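Local coordinates for protein polymeric immunoglobulin receptor (Mus musculus, PDB 4NOB) that binds polymeric immunoglobulins for transport across epithelia, its extracellular part being released as secretory component, with this first V-type domain probably contributing to ligand binding, at residues S23-Y28 with N76-I81; T37-C42 with I54-Y59. All coordinates share one frame; numbering follows the deposited sequence.

Contact 1 of 2, residues S23-Y28 with N76-I81; sequences SITCYY and NNTFVI. With NAG (2-acetamido-2-deoxy-beta-D-glucopyranose), chain B; EDO (1,2-ethanediol), chain D; EDO (1,2-ethanediol), chain F.
I24 and I81 exchange the shortest backbone bonds of this contact: I24 N gives its hydrogen to I81 O over 2.8 Å at a nearly straight 175°, and I81 N returns one to I24 O. The next such pair, C26 and F79, is likewise bonded in both directions. Just past the strand end, Y28 N donates to N77 O at 3.1 Å. With strand axes 157° apart, this is regular antiparallel pairing, and it joins the B and E strands of a V-set domain, with C26 supplying one half of the disulfide to C96 between the two sheets. F79 CG stands between its backbone N and carbonyl carbon (chi1 63°), which brings one face of the ring against C26 CB, 4.1 Å from the F79 ring centroid. The sulfur of C26 lies obliquely to the same ring. Y28 CD2 comes to the edge of the F79 ring, 3.8 Å from F79 CD1, while the Y28 ring itself turns one face to the backbone of N77, with N77 O 3.5 Å above its centre. Y28 OH is hydrogen-bonded to N72 OD1; an alanine in place of this tyrosine would probably leave N72 without that partner and open a gap beside N77 and the F79 edge. On the other face of the sheet, T78 CG2 lies alongside Y27 CD2 at 3.6 Å, and T25 CG2 stands over the rim of one face of the Y27 ring. T78 OG1 donates to N76 OD1 across 2.7 Å, a bond that restrains the amide whose ND2 carries the N-linked sugar; the acetamido methyl C8 of that sugar approaches Y27 OH.

Contact 2 of 2, residues T37-C42 with I54-Y59; sequences TRKYWC and ISSNGY
S56 OG accepts a hydrogen bond from K39 N at 2.9 Å and 179°, so a side chain takes the place that a backbone carbonyl would hold in a continuing strand. S56 OG stands between its own backbone N and carbonyl carbon (chi1 62°), which turns it to that N-H; S56 N in return donates to K39 O. Further along, W41 N bonds to I54 O at 3.0 Å, whereas the reverse bond, I54 N to W41 O, is weak at 3.3 Å. The tight part lies here on the inner face, where I54 CG2 packs against W41 CB at 3.7 Å and approaches the indole obliquely. The R38 and N57 end is looser and wetter. R38 runs extended from CG to NE, crossing N57 at about a right angle, and N57 OD1 lies at the guanidinium edge but is nearest to R38 CD, 3.2 Å away; the guanidinium is anchored by G99 O on NH1 and T52 OG1 on NH2. One water joins S55 OG to R38 NE, the latter bond weak, and another accepts from K39 NZ. That amine bends back to T37 O over 2.7 Å, in the carbonyl plane, and also bonds R35 O of helix 32-36. Strand 39-44 pairs with strand 54-55 along one edge and with strand 92-98 along the other, with W41 directed inward onto I81 and I83 of strand 78-83.

Overall arrangement
Contacts 1 and 2 belong to the two opposed sheets of one V-set sandwich, with centres 12 Å apart, and both segments of contact 2 fall between those of contact 1 in sequence. They meet in the core: I24 CD1 packs on W41 CH2 at 3.7 Å, I81 CD1 lies against W41 CE3, and Y28 CE2 touches K39 CE. Contact 1 is the larger, 595 Å² against 336 Å², and mostly buried; paired backbone bonds with aromatic and aliphatic packing hold it, and its glycan is attached at N76, just before its second strand. Contact 2, only partly buried, reaches the core chiefly through W41, I54 and the K39 chain; toward its turn, serine, arginine and waters replace apolar packing.

Contact 1 of 2, residues S23-Y28 with N76-I81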
ATOM      1  N   SER A  23       5.195  -7.278  -0.030  1.00 11.43           N
ATOM      2  CA  SER A  23       5.718  -6.290  -0.946  1.00 11.66           C
ATOM      3  C   SER A  23       4.733  -6.081  -2.014  1.00 12.37           C
ATOM      4  O   SER A  23       4.537  -7.014  -2.866  1.00 16.89           O
ATOM      5  CB  SER A  23       7.014  -6.758  -1.530  1.00 14.43           C
ATOM      6  OG  SER A  23       7.684  -5.834  -2.325  1.00 17.43           O
ATOM      7  N   ILE A  24       4.035  -4.950  -1.963  1.00 10.61           N
ATOM      8  CA  ILE A  24       2.846  -4.700  -2.836  1.00 10.44           C
ATOM      9  C   ILE A  24       3.233  -3.771  -3.931  1.00 10.69           C
ATOM     10  O   ILE A  24       3.645  -2.654  -3.666  1.00 12.02           O
ATOM     11  CB  ILE A  24       1.762  -4.090  -2.003  1.00 11.25           C
ATOM     12  CG1 ILE A  24       1.225  -5.169  -0.991  1.00 13.19           C
ATOM     13  CG2 ILE A  24       0.607  -3.520  -2.821  1.00 12.29           C
ATOM     14  CD1 ILE A  24       0.408  -4.630   0.111  1.00 15.08           C
ATOM     15  N   THR A  25       3.188  -4.212  -5.196  1.00  9.48           N
ATOM     16  CA  THR A  25       3.536  -3.414  -6.358  1.00 10.10           C
ATOM     17  C   THR A  25       2.285  -2.855  -6.981  1.00  9.20           C
ATOM     18  O   THR A  25       1.302  -3.550  -7.241  1.00  9.75           O
ATOM     19  CB  THR A  25       4.247  -4.214  -7.472  1.00 11.23           C
ATOM     20  OG1 THR A  25       5.525  -4.619  -6.925  1.00 15.92           O
ATOM     21  CG2 THR A  25       4.441  -3.417  -8.709  1.00 12.37           C
ATOM     22  N   CYS A  26       2.266  -1.544  -7.101  1.00  9.71           N
ATOM     23  CA  CYS A  26       1.206  -0.793  -7.843  1.00 10.57           C
ATOM     24  C   CYS A  26       1.831  -0.207  -9.095  1.00  9.75           C
ATOM     25  O   CYS A  26       2.901   0.394  -9.074  1.00 10.94           O
ATOM     26  CB  CYS A  26       0.526   0.211  -6.994  1.00 10.79           C
ATOM     27  SG  CYS A  26      -0.540  -0.699  -5.738  1.00 11.47           S
ATOM     28  N   TYR A  27       1.083  -0.319 -10.219  1.00  9.13           N
ATOM     29  CA  TYR A  27       1.437   0.117 -11.544  1.00  8.86           C
ATOM     30  C   TYR A  27       0.626   1.354 -11.896  1.00  9.79           C
ATOM     31  O   TYR A  27      -0.554   1.438 -11.596  1.00 11.65           O
ATOM     32  CB  TYR A  27       1.049  -0.956 -12.545  1.00  9.93           C
ATOM     33  CG  TYR A  27       1.803  -2.241 -12.419  1.00  9.59           C
ATOM     34  CD1 TYR A  27       1.370  -3.221 -11.532  1.00 10.00           C
ATOM     35  CD2 TYR A  27       2.847  -2.544 -13.233  1.00 11.34           C
ATOM     36  CE1 TYR A  27       2.074  -4.485 -11.445  1.00 11.67           C
ATOM     37  CE2 TYR A  27       3.501  -3.751 -13.134  1.00 12.14           C
ATOM     38  CZ  TYR A  27       3.084  -4.698 -12.249  1.00 13.16           C
ATOM     39  OH  TYR A  27       3.756  -5.979 -12.291  1.00 16.16           O
ATOM     40  N   TYR A  28       1.309   2.315 -12.524  1.00  9.04           N
ATOM     41  CA  TYR A  28       0.633   3.556 -12.910  1.00  9.74           C
ATOM     42  C   TYR A  28       0.886   3.864 -14.386  1.00  9.90           C
ATOM     43  O   TYR A  28       1.727   3.224 -15.052  1.00  9.79           O
ATOM     44  CB  TYR A  28       1.022   4.684 -11.968  1.00  9.53           C
ATOM     45  CG  TYR A  28       2.498   4.915 -11.782  1.00  9.42           C
ATOM     46  CD1 TYR A  28       3.255   5.588 -12.731  1.00  9.27           C
ATOM     47  CD2 TYR A  28       3.132   4.518 -10.606  1.00 10.09           C
ATOM     48  CE1 TYR A  28       4.598   5.833 -12.521  1.00 10.22           C
ATOM     49  CE2 TYR A  28       4.466   4.794 -10.402  1.00  9.82           C
ATOM     50  CZ  TYR A  28       5.163   5.457 -11.342  1.00  9.36           C
ATOM     51  OH  TYR A  28       6.488   5.725 -11.124  1.00 11.00           O
ATOM     52  N   ASN A  76      10.252   1.897 -14.290  1.00 10.31           N
ATOM     53  CA  ASN A  76       9.290   0.984 -14.833  1.00  9.56           C
ATOM     54  C   ASN A  76       7.842   1.324 -14.516  1.00 10.00           C
ATOM     55  O   ASN A  76       6.949   0.507 -14.643  1.00  9.67           O
ATOM     56  CB  ASN A  76       9.589  -0.470 -14.516  1.00 10.42           C
ATOM     57  CG  ASN A  76       9.714  -0.718 -13.049  1.00 10.90           C
ATOM     58  OD1 ASN A  76       9.133  -0.057 -12.246  1.00 10.85           O
ATOM     59  ND2 ASN A  76      10.450  -1.800 -12.707  1.00 13.59           N
ATOM     60  N   ASN A  77       7.642   2.585 -14.109  1.00  9.79           N
ATOM     61  CA  ASN A  77       6.302   3.099 -13.845  1.00  9.29           C
ATOM     62  C   ASN A  77       5.550   2.307 -12.771  1.00  8.83           C
ATOM     63  O   ASN A  77       4.366   1.986 -12.927  1.00  9.27           O
ATOM     64  CB  ASN A  77       5.494   3.243 -15.134  1.00  9.45           C
ATOM     65  CG  ASN A  77       6.230   4.071 -16.123  1.00 12.00           C
ATOM     66  OD1 ASN A  77       6.628   5.201 -15.795  1.00 11.27           O
ATOM     67  ND2 ASN A  77       6.345   3.608 -17.345  1.00 12.49           N
ATOM     68  N   THR A  78       6.238   1.958 -11.693  1.00  9.27           N
ATOM     69  CA  THR A  78       5.638   1.318 -10.567  1.00  8.79           C
ATOM     70  C   THR A  78       6.101   1.957  -9.272  1.00  9.15           C
ATOM     71  O   THR A  78       7.090   2.670  -9.246  1.00  9.10           O
ATOM     72  CB  THR A  78       6.003  -0.191 -10.456  1.00  9.50           C
ATOM     73  OG1 THR A  78       7.383  -0.395 -10.153  1.00 10.43           O
ATOM     74  CG2 THR A  78       5.654  -0.898 -11.748  1.00  9.51           C
ATOM     75  N   PHE A  79       5.392   1.642  -8.206  1.00  9.21           N
ATOM     76  CA  PHE A  79       5.944   1.829  -6.845  1.00  9.32           C
ATOM     77  C   PHE A  79       5.590   0.642  -5.979  1.00  9.42           C
ATOM     78  O   PHE A  79       4.686  -0.132  -6.318  1.00  8.96           O
ATOM     79  CB  PHE A  79       5.447   3.156  -6.168  1.00  9.31           C
ATOM     80  CG  PHE A  79       3.963   3.301  -5.901  1.00 10.73           C
ATOM     81  CD1 PHE A  79       3.099   3.633  -6.934  1.00 12.48           C
ATOM     82  CD2 PHE A  79       3.450   3.197  -4.574  1.00 11.93           C
ATOM     83  CE1 PHE A  79       1.732   3.770  -6.679  1.00 14.99           C
ATOM     84  CE2 PHE A  79       2.108   3.390  -4.374  1.00 11.37           C
ATOM     85  CZ  PHE A  79       1.298   3.705  -5.380  1.00 12.85           C
ATOM     86  N   VAL A  80       6.378   0.446  -4.935  1.00  9.69           N
ATOM     87  CA  VAL A  80       6.258  -0.723  -4.060  1.00 11.08           C
ATOM     88  C   VAL A  80       6.032  -0.260  -2.617  1.00 10.37           C
ATOM     89  O   VAL A  80       6.703   0.690  -2.180  1.00 10.58           O
ATOM     90  CB  VAL A  80       7.437  -1.640  -4.192  1.00 13.61           C
ATOM     91  CG1 VAL A  80       7.300  -2.856  -3.346  1.00 16.57           C
ATOM     92  CG2 VAL A  80       7.660  -2.025  -5.613  1.00 16.52           C
ATOM     93  N   ILE A  81       5.092  -0.925  -1.953  1.00  9.15           N
ATOM     94  CA  ILE A  81       4.891  -0.728  -0.542  1.00 10.17           C
ATOM     95  C   ILE A  81       5.304  -1.982   0.168  1.00  9.75           C
ATOM     96  O   ILE A  81       4.757  -3.057  -0.049  1.00 10.14           O
ATOM     97  CB  ILE A  81       3.393  -0.428  -0.262  1.00 11.00           C
ATOM     98  CG1 ILE A  81       2.875   0.746  -1.073  1.00 12.98           C
ATOM     99  CG2 ILE A  81       3.197  -0.161   1.204  1.00 12.92           C
ATOM    100  CD1 ILE A  81       1.863   0.392  -2.101  1.00 17.64           C
TER
HETATM  101  C1  NAG B 201      10.776  -2.206 -11.375  1.00 17.18           C
HETATM  102  C2  NAG B 201      10.598  -3.702 -11.175  1.00 18.07           C
HETATM  103  C3  NAG B 201      11.246  -4.178  -9.868  1.00 21.13           C
HETATM  104  C4  NAG B 201      12.678  -3.724  -9.847  1.00 22.22           C
HETATM  105  C5  NAG B 201      12.652  -2.210 -10.023  1.00 21.56           C
HETATM  106  C6  NAG B 201      14.091  -1.631  -9.998  1.00 23.26           C
HETATM  107  C7  NAG B 201       8.517  -4.712 -12.049  1.00 20.50           C
HETATM  108  C8  NAG B 201       7.018  -4.930 -11.851  1.00 20.17           C
HETATM  109  N2  NAG B 201       9.151  -3.948 -11.144  1.00 17.94           N
HETATM  110  O3  NAG B 201      11.228  -5.621  -9.868  1.00 23.23           O
HETATM  111  O4  NAG B 201      13.345  -4.038  -8.582  1.00 25.89           O
HETATM  112  O5  NAG B 201      12.152  -1.904 -11.310  1.00 18.00           O
HETATM  113  O6  NAG B 201      14.895  -2.298 -11.008  1.00 27.72           O
HETATM  114  O7  NAG B 201       9.083  -5.147 -13.067  1.00 21.64           O
HETATM  115  C1  EDO D 203       6.991  -3.350 -15.039  1.00 25.61           C
HETATM  116  O1  EDO D 203       8.172  -3.590 -15.826  1.00 27.93           O
HETATM  117  C2  EDO D 203       5.866  -2.668 -15.821  1.00 23.14           C
HETATM  118  O2  EDO D 203       6.323  -1.479 -16.395  1.00 17.85           O
HETATM  119  C1  EDO F 205       2.668 -10.122  -1.517  1.00 35.25           C
HETATM  120  O1  EDO F 205       3.982  -9.789  -0.999  1.00 26.21           O
HETATM  121  C2  EDO F 205       2.024  -8.831  -1.986  1.00 34.97           C
HETATM  122  O2  EDO F 205       1.635  -8.717  -3.382  1.00 33.67           O

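Contact 2 of 2, residues T37-C42 with I54-Y59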
ATOM      1  N   THR A  37       4.589  12.425  -9.341  1.00 11.67           N
ATOM      2  CA  THR A  37       3.536  12.845  -8.427  1.00 11.70           C
ATOM      3  C   THR A  37       3.654  12.117  -7.117  1.00 11.95           C
ATOM      4  O   THR A  37       4.341  11.070  -7.010  1.00 12.97           O
ATOM      5  CB  THR A  37       2.180  12.729  -9.036  1.00 14.75           C
ATOM      6  OG1 THR A  37       1.270  13.587  -8.288  1.00 16.96           O
ATOM      7  CG2 THR A  37       1.656  11.346  -9.133  1.00 13.31           C
ATOM      8  N   ARG A  38       2.938  12.597  -6.104  1.00 10.71           N
ATOM      9  CA  ARG A  38       2.852  11.911  -4.797  1.00 11.77           C
ATOM     10  C   ARG A  38       2.266  10.499  -4.970  1.00 11.26           C
ATOM     11  O   ARG A  38       1.279  10.289  -5.685  1.00 11.18           O
ATOM     12  CB  ARG A  38       1.983  12.724  -3.848  1.00 13.81           C
ATOM     13  CG  ARG A  38       1.683  12.077  -2.531  1.00 17.09           C
ATOM     14  CD  ARG A  38       0.870  13.011  -1.683  1.00 21.95           C
ATOM     15  NE  ARG A  38       0.435  12.418  -0.380  1.00 22.66           N
ATOM     16  CZ  ARG A  38      -0.725  11.806  -0.170  1.00 20.21           C
ATOM     17  NH1 ARG A  38      -1.713  11.734  -1.050  1.00 22.71           N
ATOM     18  NH2 ARG A  38      -0.935  11.364   1.069  1.00 24.17           N
ATOM     19  N   LYS A  39       2.901   9.523  -4.336  1.00 10.42           N
ATOM     20  CA  LYS A  39       2.379   8.195  -4.192  1.00  9.01           C
ATOM     21  C   LYS A  39       1.979   7.979  -2.770  1.00  9.39           C
ATOM     22  O   LYS A  39       2.626   8.444  -1.821  1.00 11.00           O
ATOM     23  CB  LYS A  39       3.462   7.164  -4.509  1.00 10.32           C
ATOM     24  CG  LYS A  39       4.332   7.405  -5.708  1.00 11.42           C
ATOM     25  CD  LYS A  39       3.652   7.493  -7.020  1.00 12.35           C
ATOM     26  CE  LYS A  39       4.490   7.674  -8.261  1.00 12.43           C
ATOM     27  NZ  LYS A  39       5.370   8.852  -8.158  1.00 13.18           N
ATOM     28  N   TYR A  40       0.941   7.150  -2.565  1.00  9.06           N
ATOM     29  CA  TYR A  40       0.473   6.870  -1.185  1.00  9.14           C
ATOM     30  C   TYR A  40      -0.062   5.465  -1.029  1.00  9.01           C
ATOM     31  O   TYR A  40      -0.491   4.826  -1.982  1.00 10.00           O
ATOM     32  CB  TYR A  40      -0.583   7.908  -0.730  1.00 10.35           C
ATOM     33  CG  TYR A  40      -1.839   7.898  -1.520  1.00 10.81           C
ATOM     34  CD1 TYR A  40      -2.861   6.971  -1.280  1.00 11.27           C
ATOM     35  CD2 TYR A  40      -2.049   8.752  -2.594  1.00 11.62           C
ATOM     36  CE1 TYR A  40      -3.995   6.946  -2.056  1.00 11.44           C
ATOM     37  CE2 TYR A  40      -3.180   8.687  -3.354  1.00 13.16           C
ATOM     38  CZ  TYR A  40      -4.162   7.763  -3.093  1.00 13.13           C
ATOM     39  OH  TYR A  40      -5.373   7.726  -3.801  1.00 16.95           O
ATOM     40  N   TRP A  41      -0.119   5.054   0.233  1.00  8.99           N
ATOM     41  CA  TRP A  41      -0.758   3.851   0.704  1.00  9.33           C
ATOM     42  C   TRP A  41      -1.619   4.336   1.875  1.00  9.75           C
ATOM     43  O   TRP A  41      -1.119   4.905   2.823  1.00 10.29           O
ATOM     44  CB  TRP A  41       0.250   2.830   1.140  1.00  9.79           C
ATOM     45  CG  TRP A  41      -0.231   1.597   1.817  1.00  9.37           C
ATOM     46  CD1 TRP A  41      -0.065   1.304   3.144  1.00  8.48           C
ATOM     47  CD2 TRP A  41      -0.912   0.467   1.237  1.00  9.05           C
ATOM     48  NE1 TRP A  41      -0.607   0.080   3.455  1.00  9.62           N
ATOM     49  CE2 TRP A  41      -1.084  -0.481   2.271  1.00 10.17           C
ATOM     50  CE3 TRP A  41      -1.361   0.158  -0.048  1.00 10.31           C
ATOM     51  CZ2 TRP A  41      -1.668  -1.727   2.066  1.00 10.24           C
ATOM     52  CZ3 TRP A  41      -1.933  -1.071  -0.242  1.00 11.91           C
ATOM     53  CH2 TRP A  41      -2.069  -1.993   0.811  1.00 11.70           C
ATOM     54  N   CYS A  42      -2.893   3.983   1.842  1.00 10.19           N
ATOM     55  CA  CYS A  42      -3.862   4.436   2.869  1.00 10.78           C
ATOM     56  C   CYS A  42      -4.810   3.280   3.236  1.00 10.40           C
ATOM     57  O   CYS A  42      -5.030   2.360   2.467  1.00  9.96           O
ATOM     58  CB  CYS A  42      -4.629   5.659   2.380  1.00 13.01           C
ATOM     59  SG  CYS A  42      -5.674   5.423   0.932  1.00 15.02           S
ATOM     60  N   ILE A  54       1.562   5.763   4.591  1.00 10.12           N
ATOM     61  CA  ILE A  54       2.927   6.053   4.103  1.00 10.18           C
ATOM     62  C   ILE A  54       2.813   6.780   2.810  1.00 10.85           C
ATOM     63  O   ILE A  54       1.851   6.477   2.027  1.00 11.59           O
ATOM     64  CB  ILE A  54       3.791   4.725   4.065  1.00 11.43           C
ATOM     65  CG1 ILE A  54       5.202   5.067   3.699  1.00 10.38           C
ATOM     66  CG2 ILE A  54       3.176   3.704   3.155  1.00 14.06           C
ATOM     67  CD1 ILE A  54       6.178   3.874   3.950  1.00 12.59           C
ATOM     68  N   SER A  55       3.671   7.745   2.506  1.00 10.22           N
ATOM     69  CA  SER A  55       3.634   8.377   1.247  1.00 11.70           C
ATOM     70  C   SER A  55       5.070   8.712   0.770  1.00 12.29           C
ATOM     71  O   SER A  55       6.018   8.801   1.605  1.00 12.50           O
ATOM     72  CB  SER A  55       2.740   9.632   1.282  1.00 15.22           C
ATOM     73  OG  SER A  55       3.536  10.681   1.912  1.00 20.97           O
ATOM     74  N   SER A  56       5.179   8.985  -0.501  1.00 11.71           N
ATOM     75  CA  SER A  56       6.447   9.313  -1.147  1.00 11.72           C
ATOM     76  C   SER A  56       6.967  10.707  -0.735  1.00 13.89           C
ATOM     77  O   SER A  56       8.130  11.010  -1.105  1.00 19.77           O
ATOM     78  CB  SER A  56       6.400   9.206  -2.664  1.00 12.27           C
ATOM     79  OG  SER A  56       5.462  10.131  -3.200  1.00 13.34           O
ATOM     80  N   ASN A  57       6.186  11.550  -0.042  1.00 13.97           N
ATOM     81  CA  ASN A  57       6.740  12.798   0.493  1.00 15.75           C
ATOM     82  C   ASN A  57       7.511  12.449   1.760  1.00 15.96           C
ATOM     83  O   ASN A  57       8.059  13.357   2.416  1.00 17.47           O
ATOM     84  CB  ASN A  57       5.616  13.750   0.818  1.00 20.03           C
ATOM     85  CG  ASN A  57       4.799  14.191  -0.400  1.00 29.94           C
ATOM     86  OD1 ASN A  57       3.535  14.227  -0.370  1.00 43.09           O
ATOM     87  ND2 ASN A  57       5.494  14.528  -1.474  1.00 32.95           N
ATOM     88  N   GLY A  58       7.635  11.191   2.149  1.00 14.46           N
ATOM     89  CA  GLY A  58       8.299  10.876   3.397  1.00 13.43           C
ATOM     90  C   GLY A  58       7.402  10.869   4.615  1.00 14.19           C
ATOM     91  O   GLY A  58       7.929  10.956   5.725  1.00 15.76           O
ATOM     92  N   TYR A  59       6.118  10.709   4.505  1.00 11.79           N
ATOM     93  CA  TYR A  59       5.244  10.630   5.650  1.00 11.62           C
ATOM     94  C   TYR A  59       5.073   9.183   6.071  1.00 10.43           C
ATOM     95  O   TYR A  59       4.950   8.306   5.186  1.00 11.51           O
ATOM     96  CB  TYR A  59       3.828  11.183   5.342  1.00 12.10           C
ATOM     97  CG  TYR A  59       2.857  11.000   6.424  1.00 12.43           C
ATOM     98  CD1 TYR A  59       2.867  11.861   7.512  1.00 15.01           C
ATOM     99  CD2 TYR A  59       1.980   9.899   6.479  1.00 12.35           C
ATOM    100  CE1 TYR A  59       1.951  11.671   8.540  1.00 16.97           C
ATOM    101  CE2 TYR A  59       1.144   9.660   7.514  1.00 13.47           C
ATOM    102  CZ  TYR A  59       1.096  10.557   8.536  1.00 17.34           C
ATOM    103  OH  TYR A  59       0.282  10.316   9.609  1.00 20.05           O
TER
HETATM  104  O   HOH W   1       1.634  12.779   2.715  1.00 31.95           O
HETATM  105  O   HOH W   2       7.270   9.393  -5.988  1.00 19.65           O